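Local coordinates for protein geranyltranstransferase (PDB 2H8O) that probably catalyses the condensation of geranyl diphosphate with isopentenyl diphosphate to make farnesyl diphosphate, as a mostly helical homodimeric polyprenyl synthase, at residues A[220-225]-A[257-262]; A[251-256]-A[303-308]; A[262-267]-A[297-302]. All coordinates share one frame; numbering follows the deposited sequence.

Contact 1 (A[220-225]-A[257-262]); sequences MKTGAL and SFQLAD
Thr222 and Gln259 show how a single polar bond can tie two helices of the all-alpha isoprenoid synthase fold. Gln259 belongs to the sequence FQLADDLLD, which matches the second aspartate-rich motif of polyprenyl synthases; in relatives the aspartates of that motif bind diphosphate through magnesium.

The polar part is one hydrogen bond, from Thr222 OG1 to Gln259 OE1 at 2.7 Å. The donor lies in the carbonyl plane, at a C=O...OG1 angle of 152°, wider than the 120° of an ideal lone-pair direction. The carbonyl of Gln218, one turn back, is a second acceptor, so the single hydroxyl proton must be shared between the two or alternate. At the other end of the amide, NE2 bonds to Asp263, so its two ends are held by different partners and its rotation is fixed. Asp263 is by sequence one of the motif aspartates, which probably makes Thr222 a more distant member of the same network.

Conformation explains the reach. Gln259 leaves its helix with CG anti to the backbone N (chi1 -176°) and then bends at chi2, crossing the threonine side chain at about a right angle.

Van der Waals contact is slight, with 105 Å² buried in all. Beside it, Phe258 packs on Leu88, Arg89 and Leu226. The methyl of Thr222 completes the touch, its CG2 lying 3.6 Å from Gln259 OE1.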
ATOM      1  N   MET A 220      -2.857  -7.035  16.703  1.00 15.68           N
ATOM      2  CA  MET A 220      -3.011  -6.407  15.392  1.00 15.57           C
ATOM      3  C   MET A 220      -2.212  -5.101  15.298  1.00 16.74           C
ATOM      4  O   MET A 220      -1.386  -4.942  14.394  1.00 16.08           O
ATOM      5  CB  MET A 220      -4.505  -6.175  15.078  1.00 16.22           C
ATOM      6  CG  MET A 220      -5.326  -7.467  14.983  1.00 15.64           C
ATOM      7  SD  MET A 220      -7.150  -7.246  14.872  1.00 11.43           S
ATOM      8  CE  MET A 220      -7.328  -6.628  13.183  1.00 18.36           C
ATOM      9  N   LYS A 221      -2.449  -4.204  16.242  1.00 16.74           N
ATOM     10  CA  LYS A 221      -1.928  -2.839  16.168  1.00 17.35           C
ATOM     11  C   LYS A 221      -0.416  -2.786  16.236  1.00 17.51           C
ATOM     12  O   LYS A 221       0.233  -2.003  15.513  1.00 18.81           O
ATOM     13  CB  LYS A 221      -2.472  -1.987  17.288  1.00 18.16           C
ATOM     14  CG  LYS A 221      -2.107  -0.514  17.123  1.00 19.29           C
ATOM     15  CD  LYS A 221      -2.881   0.340  18.126  1.00 21.48           C
ATOM     16  CE  LYS A 221      -2.492   1.839  18.093  1.00 25.22           C
ATOM     17  NZ  LYS A 221      -1.233   2.153  17.398  1.00 30.18           N
ATOM     18  N   THR A 222       0.145  -3.598  17.129  1.00 17.78           N
ATOM     19  CA  THR A 222       1.598  -3.630  17.292  1.00 17.61           C
ATOM     20  C   THR A 222       2.229  -4.998  17.061  1.00 17.55           C
ATOM     21  O   THR A 222       3.356  -5.091  16.594  1.00 17.43           O
ATOM     22  CB  THR A 222       1.995  -3.114  18.669  1.00 18.77           C
ATOM     23  OG1 THR A 222       1.474  -3.988  19.674  1.00 22.13           O
ATOM     24  CG2 THR A 222       1.453  -1.706  18.888  1.00 19.93           C
ATOM     25  N   GLY A 223       1.533  -6.085  17.380  1.00 16.67           N
ATOM     26  CA  GLY A 223       2.166  -7.387  17.250  1.00 16.76           C
ATOM     27  C   GLY A 223       2.460  -7.812  15.818  1.00 16.98           C
ATOM     28  O   GLY A 223       3.465  -8.464  15.558  1.00 16.60           O
ATOM     29  N   ALA A 224       1.561  -7.483  14.886  1.00 16.75           N
ATOM     30  CA  ALA A 224       1.597  -8.098  13.556  1.00 16.44           C
ATOM     31  C   ALA A 224       2.875  -7.717  12.780  1.00 16.15           C
ATOM     32  O   ALA A 224       3.477  -8.568  12.142  1.00 16.52           O
ATOM     33  CB  ALA A 224       0.338  -7.747  12.744  1.00 16.44           C
ATOM     34  N   LEU A 225       3.299  -6.459  12.861  1.00 16.36           N
ATOM     35  CA  LEU A 225       4.525  -6.030  12.161  1.00 16.31           C
ATOM     36  C   LEU A 225       5.771  -6.681  12.757  1.00 16.33           C
ATOM     37  O   LEU A 225       6.721  -6.945  12.038  1.00 16.82           O
ATOM     38  CB  LEU A 225       4.728  -4.507  12.159  1.00 16.31           C
ATOM     39  CG  LEU A 225       3.744  -3.705  11.323  1.00 17.19           C
ATOM     40  CD1 LEU A 225       4.350  -2.347  11.012  1.00 18.62           C
ATOM     41  CD2 LEU A 225       3.369  -4.407  10.020  1.00 16.78           C
ATOM     42  N   SER A 257       5.835  -9.175  24.275  1.00 19.58           N
ATOM     43  CA  SER A 257       6.723  -8.545  25.237  1.00 19.80           C
ATOM     44  C   SER A 257       6.835  -7.034  25.005  1.00 19.84           C
ATOM     45  O   SER A 257       6.853  -6.247  25.960  1.00 19.22           O
ATOM     46  CB  SER A 257       8.115  -9.189  25.182  1.00 19.91           C
ATOM     47  OG  SER A 257       8.062 -10.527  25.665  1.00 21.12           O
ATOM     48  N   PHE A 258       6.919  -6.648  23.739  1.00 19.95           N
ATOM     49  CA  PHE A 258       7.002  -5.238  23.346  1.00 20.93           C
ATOM     50  C   PHE A 258       5.828  -4.446  23.908  1.00 21.32           C
ATOM     51  O   PHE A 258       6.006  -3.388  24.502  1.00 21.77           O
ATOM     52  CB  PHE A 258       7.062  -5.158  21.824  1.00 21.47           C
ATOM     53  CG  PHE A 258       7.110  -3.758  21.264  1.00 22.20           C
ATOM     54  CD1 PHE A 258       8.322  -3.181  20.909  1.00 24.85           C
ATOM     55  CD2 PHE A 258       5.937  -3.044  21.062  1.00 24.90           C
ATOM     56  CE1 PHE A 258       8.364  -1.907  20.375  1.00 25.28           C
ATOM     57  CE2 PHE A 258       5.964  -1.780  20.536  1.00 24.54           C
ATOM     58  CZ  PHE A 258       7.175  -1.202  20.191  1.00 24.73           C
ATOM     59  N   GLN A 259       4.632  -5.003  23.755  1.00 21.13           N
ATOM     60  CA  GLN A 259       3.408  -4.348  24.221  1.00 22.11           C
ATOM     61  C   GLN A 259       3.363  -4.225  25.747  1.00 22.35           C
ATOM     62  O   GLN A 259       3.099  -3.142  26.276  1.00 22.16           O
ATOM     63  CB  GLN A 259       2.189  -5.135  23.718  1.00 22.15           C
ATOM     64  CG  GLN A 259       0.849  -4.498  24.044  1.00 23.27           C
ATOM     65  CD  GLN A 259       0.706  -3.147  23.390  1.00 24.79           C
ATOM     66  OE1 GLN A 259       0.947  -3.005  22.182  1.00 28.75           O
ATOM     67  NE2 GLN A 259       0.334  -2.130  24.174  1.00 27.37           N
ATOM     68  N   LEU A 260       3.614  -5.328  26.454  1.00 22.54           N
ATOM     69  CA  LEU A 260       3.608  -5.335  27.923  1.00 23.54           C
ATOM     70  C   LEU A 260       4.640  -4.381  28.506  1.00 24.59           C
ATOM     71  O   LEU A 260       4.333  -3.594  29.389  1.00 24.90           O
ATOM     72  CB  LEU A 260       3.899  -6.728  28.468  1.00 23.84           C
ATOM     73  CG  LEU A 260       2.768  -7.700  28.748  1.00 24.54           C
ATOM     74  CD1 LEU A 260       3.348  -8.967  29.322  1.00 23.65           C
ATOM     75  CD2 LEU A 260       1.748  -7.093  29.707  1.00 22.80           C
ATOM     76  N   ALA A 261       5.871  -4.463  28.010  1.00 25.10           N
ATOM     77  CA  ALA A 261       6.945  -3.608  28.512  1.00 26.14           C
ATOM     78  C   ALA A 261       6.556  -2.147  28.368  1.00 27.05           C
ATOM     79  O   ALA A 261       6.794  -1.350  29.280  1.00 26.72           O
ATOM     80  CB  ALA A 261       8.272  -3.890  27.778  1.00 25.90           C
ATOM     81  N   ASP A 262       5.947  -1.809  27.235  1.00 28.75           N
ATOM     82  CA  ASP A 262       5.561  -0.430  26.948  1.00 29.18           C
ATOM     83  C   ASP A 262       4.466   0.034  27.897  1.00 29.73           C
ATOM     84  O   ASP A 262       4.537   1.142  28.441  1.00 29.66           O
ATOM     85  CB  ASP A 262       5.100  -0.265  25.498  1.00 29.87           C
ATOM     86  CG  ASP A 262       5.249   1.161  25.007  1.00 31.60           C
ATOM     87  OD1 ASP A 262       6.402   1.651  24.982  1.00 37.37           O
ATOM     88  OD2 ASP A 262       4.228   1.791  24.656  1.00 36.27           O
TER

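Contact 2 (A[251-256]-A[303-308]); sequences GEKIGL and QEQVAE
The amide of Gln305, one of two flat groups at this antiparallel helix pair of the all-alpha isoprenoid synthase fold, lies against Leu256. Leu256 CB sits over one face of that amide, displaced toward its two polar atoms: it is 3.6 Å from Gln305 NE2 and equally far from Gln305 OE1. The two side chains cross at about a right angle, and Leu256 CD1 comes near the nitrogen from farther along. Gln305 OE1 also touches the backbone carbon of Leu256, at 3.5 Å, and is probably hydrogen-bonded to the hydroxyl of Ser257, whose single proton Lys253 O also competes for.

The second flat group, the carboxylate of Glu308, meets Lys253 through one oxygen. The ammonium is tilted from the carboxylate plane, and the hydrogen bond within this salt bridge is weak. The lysine reaches it by a bend at chi2 (-65°), after which its chain runs nearly straight, while the glutamate is extended beyond CG.

The axes of segments 251-256 and 303-308 run nearly antiparallel, at 159°, and approach to 9.2 Å. Lys253 and Gln305 have the nearest CA atoms, and the aliphatic part of the lysine passes close to the glutamine chain, its CD 4.4 Å from Gln305 CG. On another side of the pair, Ile254 and Val306 both touch helix 321-331. Glu308 OE1 is 3.1 Å from both NZ and CE of Lys253, so it lies beside the CE-NZ bond, not beyond its end, a poor direction for an N-H that fits the weak bond.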
ATOM      1  N   GLY A 251       8.472 -14.166  16.731  1.00 16.40           N
ATOM      2  CA  GLY A 251       8.004 -12.807  16.474  1.00 17.01           C
ATOM      3  C   GLY A 251       6.768 -12.459  17.283  1.00 17.38           C
ATOM      4  O   GLY A 251       6.635 -11.357  17.794  1.00 17.49           O
ATOM      5  N   GLU A 252       5.861 -13.427  17.414  1.00 18.64           N
ATOM      6  CA  GLU A 252       4.697 -13.249  18.297  1.00 19.09           C
ATOM      7  C   GLU A 252       5.126 -12.990  19.759  1.00 19.67           C
ATOM      8  O   GLU A 252       4.605 -12.090  20.405  1.00 20.05           O
ATOM      9  CB  GLU A 252       3.716 -14.433  18.155  1.00 19.56           C
ATOM     10  CG  GLU A 252       3.079 -14.473  16.768  1.00 20.02           C
ATOM     11  CD  GLU A 252       2.094 -15.602  16.544  1.00 23.04           C
ATOM     12  OE1 GLU A 252       2.127 -16.584  17.304  1.00 27.03           O
ATOM     13  OE2 GLU A 252       1.250 -15.479  15.613  1.00 27.56           O
ATOM     14  N   LYS A 253       6.102 -13.738  20.280  1.00 19.48           N
ATOM     15  CA  LYS A 253       6.576 -13.491  21.659  1.00 20.23           C
ATOM     16  C   LYS A 253       7.249 -12.115  21.806  1.00 20.48           C
ATOM     17  O   LYS A 253       7.052 -11.405  22.803  1.00 21.00           O
ATOM     18  CB  LYS A 253       7.516 -14.617  22.122  1.00 21.46           C
ATOM     19  CG  LYS A 253       6.883 -16.013  22.155  1.00 24.98           C
ATOM     20  CD  LYS A 253       5.754 -16.107  23.200  1.00 27.42           C
ATOM     21  CE  LYS A 253       4.904 -17.367  23.074  1.00 28.65           C
ATOM     22  NZ  LYS A 253       3.581 -17.193  23.777  1.00 30.78           N
ATOM     23  N   ILE A 254       8.024 -11.703  20.804  1.00 19.59           N
ATOM     24  CA  ILE A 254       8.619 -10.357  20.794  1.00 20.32           C
ATOM     25  C   ILE A 254       7.519  -9.300  20.895  1.00 19.59           C
ATOM     26  O   ILE A 254       7.614  -8.376  21.680  1.00 19.81           O
ATOM     27  CB  ILE A 254       9.448 -10.086  19.501  1.00 19.73           C
ATOM     28  CG1 ILE A 254      10.734 -10.905  19.487  1.00 23.23           C
ATOM     29  CG2 ILE A 254       9.782  -8.577  19.369  1.00 20.95           C
ATOM     30  CD1 ILE A 254      11.831 -10.388  20.432  1.00 23.49           C
ATOM     31  N   GLY A 255       6.465  -9.450  20.105  1.00 19.86           N
ATOM     32  CA  GLY A 255       5.401  -8.453  20.070  1.00 19.83           C
ATOM     33  C   GLY A 255       4.619  -8.407  21.366  1.00 19.86           C
ATOM     34  O   GLY A 255       4.276  -7.337  21.830  1.00 20.47           O
ATOM     35  N   LEU A 256       4.333  -9.575  21.933  1.00 19.99           N
ATOM     36  CA  LEU A 256       3.671  -9.669  23.234  1.00 20.07           C
ATOM     37  C   LEU A 256       4.525  -8.939  24.294  1.00 20.26           C
ATOM     38  O   LEU A 256       3.999  -8.166  25.105  1.00 20.73           O
ATOM     39  CB  LEU A 256       3.433 -11.136  23.621  1.00 20.74           C
ATOM     40  CG  LEU A 256       2.407 -11.923  22.779  1.00 21.83           C
ATOM     41  CD1 LEU A 256       2.465 -13.456  23.025  1.00 22.99           C
ATOM     42  CD2 LEU A 256       1.031 -11.390  23.067  1.00 23.64           C
ATOM     43  N   GLN A 303       8.595 -11.911  31.871  1.00 28.60           N
ATOM     44  CA  GLN A 303       9.680 -12.829  32.156  1.00 29.39           C
ATOM     45  C   GLN A 303       9.439 -14.177  31.465  1.00 29.07           C
ATOM     46  O   GLN A 303      10.363 -14.766  30.917  1.00 28.72           O
ATOM     47  CB  GLN A 303       9.787 -13.026  33.670  1.00 29.78           C
ATOM     48  CG  GLN A 303      11.172 -13.353  34.193  1.00 31.63           C
ATOM     49  CD  GLN A 303      11.210 -13.490  35.721  1.00 32.02           C
ATOM     50  OE1 GLN A 303      10.173 -13.513  36.386  1.00 36.28           O
ATOM     51  NE2 GLN A 303      12.417 -13.587  36.277  1.00 35.27           N
ATOM     52  N   GLU A 304       8.198 -14.658  31.514  1.00 29.16           N
ATOM     53  CA  GLU A 304       7.806 -15.908  30.862  1.00 29.44           C
ATOM     54  C   GLU A 304       8.015 -15.844  29.354  1.00 28.60           C
ATOM     55  O   GLU A 304       8.555 -16.774  28.760  1.00 28.58           O
ATOM     56  CB  GLU A 304       6.332 -16.235  31.129  1.00 29.43           C
ATOM     57  CG  GLU A 304       6.023 -16.693  32.544  1.00 32.06           C
ATOM     58  CD  GLU A 304       4.522 -16.801  32.812  1.00 32.36           C
ATOM     59  OE1 GLU A 304       3.729 -16.914  31.842  1.00 37.51           O
ATOM     60  OE2 GLU A 304       4.129 -16.777  34.002  1.00 39.57           O
ATOM     61  N   GLN A 305       7.578 -14.747  28.747  1.00 27.98           N
ATOM     62  CA  GLN A 305       7.688 -14.566  27.292  1.00 27.80           C
ATOM     63  C   GLN A 305       9.131 -14.504  26.803  1.00 27.17           C
ATOM     64  O   GLN A 305       9.439 -15.014  25.721  1.00 26.81           O
ATOM     65  CB  GLN A 305       6.911 -13.325  26.845  1.00 28.28           C
ATOM     66  CG  GLN A 305       5.424 -13.571  26.839  1.00 28.31           C
ATOM     67  CD  GLN A 305       4.607 -12.318  26.875  1.00 29.06           C
ATOM     68  OE1 GLN A 305       5.140 -11.204  26.845  1.00 32.88           O
ATOM     69  NE2 GLN A 305       3.292 -12.483  26.929  1.00 28.92           N
ATOM     70  N   VAL A 306      10.023 -13.902  27.589  1.00 26.51           N
ATOM     71  CA  VAL A 306      11.440 -13.897  27.237  1.00 26.08           C
ATOM     72  C   VAL A 306      12.000 -15.310  27.295  1.00 25.44           C
ATOM     73  O   VAL A 306      12.774 -15.711  26.433  1.00 25.07           O
ATOM     74  CB  VAL A 306      12.291 -12.982  28.162  1.00 26.37           C
ATOM     75  CG1 VAL A 306      13.761 -13.188  27.893  1.00 26.29           C
ATOM     76  CG2 VAL A 306      11.914 -11.531  27.960  1.00 26.84           C
ATOM     77  N   ALA A 307      11.618 -16.061  28.328  1.00 24.20           N
ATOM     78  CA  ALA A 307      12.042 -17.442  28.453  1.00 23.88           C
ATOM     79  C   ALA A 307      11.530 -18.293  27.279  1.00 22.97           C
ATOM     80  O   ALA A 307      12.279 -19.079  26.705  1.00 22.82           O
ATOM     81  CB  ALA A 307      11.538 -18.017  29.777  1.00 23.27           C
ATOM     82  N   GLU A 308      10.265 -18.115  26.919  1.00 23.08           N
ATOM     83  CA  GLU A 308       9.670 -18.835  25.798  1.00 22.99           C
ATOM     84  C   GLU A 308      10.341 -18.473  24.479  1.00 22.54           C
ATOM     85  O   GLU A 308      10.596 -19.349  23.651  1.00 22.04           O
ATOM     86  CB  GLU A 308       8.177 -18.546  25.701  1.00 22.99           C
ATOM     87  CG  GLU A 308       7.385 -19.160  26.841  1.00 24.04           C
ATOM     88  CD  GLU A 308       5.966 -18.681  26.895  1.00 24.33           C
ATOM     89  OE1 GLU A 308       5.594 -17.784  26.106  1.00 30.36           O
ATOM     90  OE2 GLU A 308       5.200 -19.218  27.722  1.00 28.94           O
TER

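Contact 3 (A[262-267]-A[297-302]); sequences DDLLDL and WAREKL
Leu264 reaches between Ala298 and Arg299, and its conformation decides how each is met. Its first torsion, chi1 -90°, lies well off the staggered value, and with chi2 at -53° it makes an uncommon leucine shape that sends CD2 chiefly to the alanine, while CD1 faces the arginine and still touches Ala298 CB. CD2 presses on the methyl of the alanine, the Leu264 CD2 to Ala298 CB distance of 3.4 Å being shorter than ordinary van der Waals contact. CD1 sits over the centre of one face of the guanidinium, 3.9 Å from Arg299 CZ.

The arginine comes to this methyl by a different route. Its chain sets off with CG beside the backbone N, stays extended as far as NE, and then turns at chi4 (-75°), which brings the end of the group nearer to the leucine than its base. A long, weak ion pair with Glu295 engages NE. No hydrogen bond crosses the contact, which is apolar apart from the cation lying flat against a methyl.

Leu264 lies within DDLLD, which matches the second aspartate-rich motif of the family, and attaches that part of helix 241-267 to its neighbour. Leu302 stands farther off from this segment and packs on Leu260 and Ser257, one and two turns earlier on helix 241-267. Val290 of the short helix 289-293 touches both Leu264 and Ala298, so three helices meet where 241-267 and 295-312 pack together.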
ATOM      1  N   ASP A 262       5.947  -1.809  27.235  1.00 28.75           N
ATOM      2  CA  ASP A 262       5.561  -0.430  26.948  1.00 29.18           C
ATOM      3  C   ASP A 262       4.466   0.034  27.897  1.00 29.73           C
ATOM      4  O   ASP A 262       4.537   1.142  28.441  1.00 29.66           O
ATOM      5  CB  ASP A 262       5.100  -0.265  25.498  1.00 29.87           C
ATOM      6  CG  ASP A 262       5.249   1.161  25.007  1.00 31.60           C
ATOM      7  OD1 ASP A 262       6.402   1.651  24.982  1.00 37.37           O
ATOM      8  OD2 ASP A 262       4.228   1.791  24.656  1.00 36.27           O
ATOM      9  N   ASP A 263       3.458  -0.814  28.105  1.00 30.05           N
ATOM     10  CA  ASP A 263       2.363  -0.473  29.002  1.00 30.87           C
ATOM     11  C   ASP A 263       2.838  -0.400  30.456  1.00 31.55           C
ATOM     12  O   ASP A 263       2.340   0.419  31.217  1.00 31.54           O
ATOM     13  CB  ASP A 263       1.191  -1.453  28.846  1.00 30.42           C
ATOM     14  CG  ASP A 263       0.485  -1.312  27.503  1.00 29.89           C
ATOM     15  OD1 ASP A 263       0.496  -0.203  26.921  1.00 28.75           O
ATOM     16  OD2 ASP A 263      -0.084  -2.316  27.025  1.00 28.57           O
ATOM     17  N   LEU A 264       3.803  -1.243  30.829  1.00 32.84           N
ATOM     18  CA  LEU A 264       4.439  -1.161  32.156  1.00 34.21           C
ATOM     19  C   LEU A 264       5.211   0.149  32.337  1.00 35.53           C
ATOM     20  O   LEU A 264       5.083   0.802  33.374  1.00 35.84           O
ATOM     21  CB  LEU A 264       5.408  -2.328  32.392  1.00 34.21           C
ATOM     22  CG  LEU A 264       4.903  -3.624  33.023  1.00 34.32           C
ATOM     23  CD1 LEU A 264       4.152  -3.361  34.352  1.00 34.00           C
ATOM     24  CD2 LEU A 264       4.021  -4.377  32.074  1.00 36.05           C
ATOM     25  N   LEU A 265       6.029   0.505  31.349  1.00 36.93           N
ATOM     26  CA  LEU A 265       6.786   1.766  31.370  1.00 38.18           C
ATOM     27  C   LEU A 265       5.861   2.939  31.645  1.00 39.30           C
ATOM     28  O   LEU A 265       6.105   3.727  32.556  1.00 39.74           O
ATOM     29  CB  LEU A 265       7.510   2.022  30.040  1.00 38.14           C
ATOM     30  CG  LEU A 265       8.865   1.366  29.787  1.00 38.96           C
ATOM     31  CD1 LEU A 265       9.399   1.787  28.410  1.00 39.28           C
ATOM     32  CD2 LEU A 265       9.857   1.725  30.888  1.00 39.34           C
ATOM     33  N   ASP A 266       4.802   3.048  30.847  1.00 40.59           N
ATOM     34  CA  ASP A 266       3.823   4.116  31.010  1.00 41.54           C
ATOM     35  C   ASP A 266       3.209   4.089  32.415  1.00 42.36           C
ATOM     36  O   ASP A 266       3.056   5.135  33.047  1.00 42.65           O
ATOM     37  CB  ASP A 266       2.723   4.015  29.940  1.00 41.89           C
ATOM     38  CG  ASP A 266       3.220   4.372  28.544  1.00 43.05           C
ATOM     39  OD1 ASP A 266       4.353   4.888  28.406  1.00 44.62           O
ATOM     40  OD2 ASP A 266       2.470   4.133  27.574  1.00 45.29           O
ATOM     41  N   LEU A 267       2.875   2.895  32.902  1.00 43.29           N
ATOM     42  CA  LEU A 267       2.326   2.737  34.250  1.00 43.67           C
ATOM     43  C   LEU A 267       3.266   3.368  35.267  1.00 44.31           C
ATOM     44  O   LEU A 267       2.864   4.248  36.028  1.00 44.43           O
ATOM     45  CB  LEU A 267       2.104   1.255  34.588  1.00 43.87           C
ATOM     46  CG  LEU A 267       1.732   0.920  36.040  1.00 43.72           C
ATOM     47  CD1 LEU A 267       0.361   1.475  36.379  1.00 44.30           C
ATOM     48  CD2 LEU A 267       1.777  -0.581  36.278  1.00 43.76           C
ATOM     49  N   TRP A 297       1.422  -9.344  37.744  1.00 29.90           N
ATOM     50  CA  TRP A 297       1.073 -10.308  36.707  1.00 29.76           C
ATOM     51  C   TRP A 297       1.860  -9.990  35.434  1.00 29.55           C
ATOM     52  O   TRP A 297       2.421 -10.879  34.802  1.00 28.99           O
ATOM     53  CB  TRP A 297      -0.431 -10.279  36.406  1.00 30.14           C
ATOM     54  CG  TRP A 297      -0.811 -11.185  35.275  1.00 30.19           C
ATOM     55  CD1 TRP A 297      -1.221 -12.489  35.364  1.00 30.81           C
ATOM     56  CD2 TRP A 297      -0.791 -10.866  33.881  1.00 30.75           C
ATOM     57  NE1 TRP A 297      -1.461 -12.994  34.106  1.00 31.27           N
ATOM     58  CE2 TRP A 297      -1.206 -12.020  33.178  1.00 30.75           C
ATOM     59  CE3 TRP A 297      -0.470  -9.716  33.157  1.00 30.30           C
ATOM     60  CZ2 TRP A 297      -1.305 -12.052  31.785  1.00 31.56           C
ATOM     61  CZ3 TRP A 297      -0.567  -9.749  31.769  1.00 30.56           C
ATOM     62  CH2 TRP A 297      -0.981 -10.908  31.100  1.00 30.51           C
ATOM     63  N   ALA A 298       1.892  -8.712  35.077  1.00 29.47           N
ATOM     64  CA  ALA A 298       2.544  -8.276  33.839  1.00 29.34           C
ATOM     65  C   ALA A 298       4.049  -8.544  33.861  1.00 29.45           C
ATOM     66  O   ALA A 298       4.620  -9.000  32.873  1.00 28.71           O
ATOM     67  CB  ALA A 298       2.257  -6.804  33.579  1.00 29.17           C
ATOM     68  N   ARG A 299       4.693  -8.275  34.987  1.00 29.33           N
ATOM     69  CA  ARG A 299       6.133  -8.471  35.085  1.00 30.03           C
ATOM     70  C   ARG A 299       6.514  -9.952  35.020  1.00 29.64           C
ATOM     71  O   ARG A 299       7.525 -10.309  34.414  1.00 29.30           O
ATOM     72  CB  ARG A 299       6.704  -7.765  36.331  1.00 30.50           C
ATOM     73  CG  ARG A 299       6.627  -6.232  36.220  1.00 31.30           C
ATOM     74  CD  ARG A 299       7.501  -5.500  37.242  1.00 32.46           C
ATOM     75  NE  ARG A 299       7.181  -4.071  37.303  1.00 33.93           N
ATOM     76  CZ  ARG A 299       7.521  -3.158  36.384  1.00 35.71           C
ATOM     77  NH1 ARG A 299       8.221  -3.486  35.296  1.00 36.38           N
ATOM     78  NH2 ARG A 299       7.158  -1.886  36.554  1.00 35.66           N
ATOM     79  N   GLU A 300       5.700 -10.816  35.619  1.00 29.56           N
ATOM     80  CA  GLU A 300       5.927 -12.261  35.528  1.00 29.40           C
ATOM     81  C   GLU A 300       5.681 -12.767  34.097  1.00 28.70           C
ATOM     82  O   GLU A 300       6.455 -13.567  33.589  1.00 27.83           O
ATOM     83  CB  GLU A 300       5.051 -13.019  36.539  1.00 29.73           C
ATOM     84  CG  GLU A 300       4.964 -14.543  36.339  1.00 31.03           C
ATOM     85  CD  GLU A 300       6.313 -15.256  36.388  1.00 34.96           C
ATOM     86  OE1 GLU A 300       6.396 -16.385  35.852  1.00 36.92           O
ATOM     87  OE2 GLU A 300       7.285 -14.705  36.957  1.00 38.04           O
ATOM     88  N   LYS A 301       4.618 -12.287  33.461  1.00 28.62           N
ATOM     89  CA  LYS A 301       4.297 -12.694  32.089  1.00 28.53           C
ATOM     90  C   LYS A 301       5.397 -12.252  31.111  1.00 28.02           C
ATOM     91  O   LYS A 301       5.754 -13.002  30.207  1.00 26.70           O
ATOM     92  CB  LYS A 301       2.921 -12.160  31.673  1.00 28.89           C
ATOM     93  CG  LYS A 301       2.441 -12.554  30.268  1.00 30.15           C
ATOM     94  CD  LYS A 301       2.397 -14.080  30.037  1.00 33.75           C
ATOM     95  CE  LYS A 301       1.249 -14.777  30.741  1.00 35.97           C
ATOM     96  NZ  LYS A 301      -0.004 -14.806  29.910  1.00 38.21           N
ATOM     97  N   LEU A 302       5.947 -11.055  31.310  1.00 27.86           N
ATOM     98  CA  LEU A 302       7.103 -10.596  30.508  1.00 28.42           C
ATOM     99  C   LEU A 302       8.270 -11.555  30.633  1.00 28.18           C
ATOM    100  O   LEU A 302       8.886 -11.937  29.651  1.00 27.96           O
ATOM    101  CB  LEU A 302       7.594  -9.222  30.975  1.00 28.34           C
ATOM    102  CG  LEU A 302       7.120  -7.966  30.276  1.00 29.76           C
ATOM    103  CD1 LEU A 302       7.764  -6.764  30.953  1.00 28.49           C
ATOM    104  CD2 LEU A 302       7.470  -8.004  28.780  1.00 28.88           C
TER

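Helix 241-267 runs through all three contacts. Contacts 2 and 3 pair it with helix 295-312 at successive levels, whereas contact 1 ties it to helix 211-237. Depth does not follow distance from the chain centre: contact 1, about 10 Å away centre to centre, is a surface contact resting on one neutral hydrogen bond; contact 2 is partly buried and mixes a salt bridge with amide packing; contact 3, about 20 Å away centre to centre, is buried and chiefly apolar. Contact 1 touches both of the others, Leu260 packing on Gln305 and on Ala298, Lys301 and Leu302, and shares Asp262 with contact 3; contacts 2 and 3 meet only where their segments adjoin in sequence.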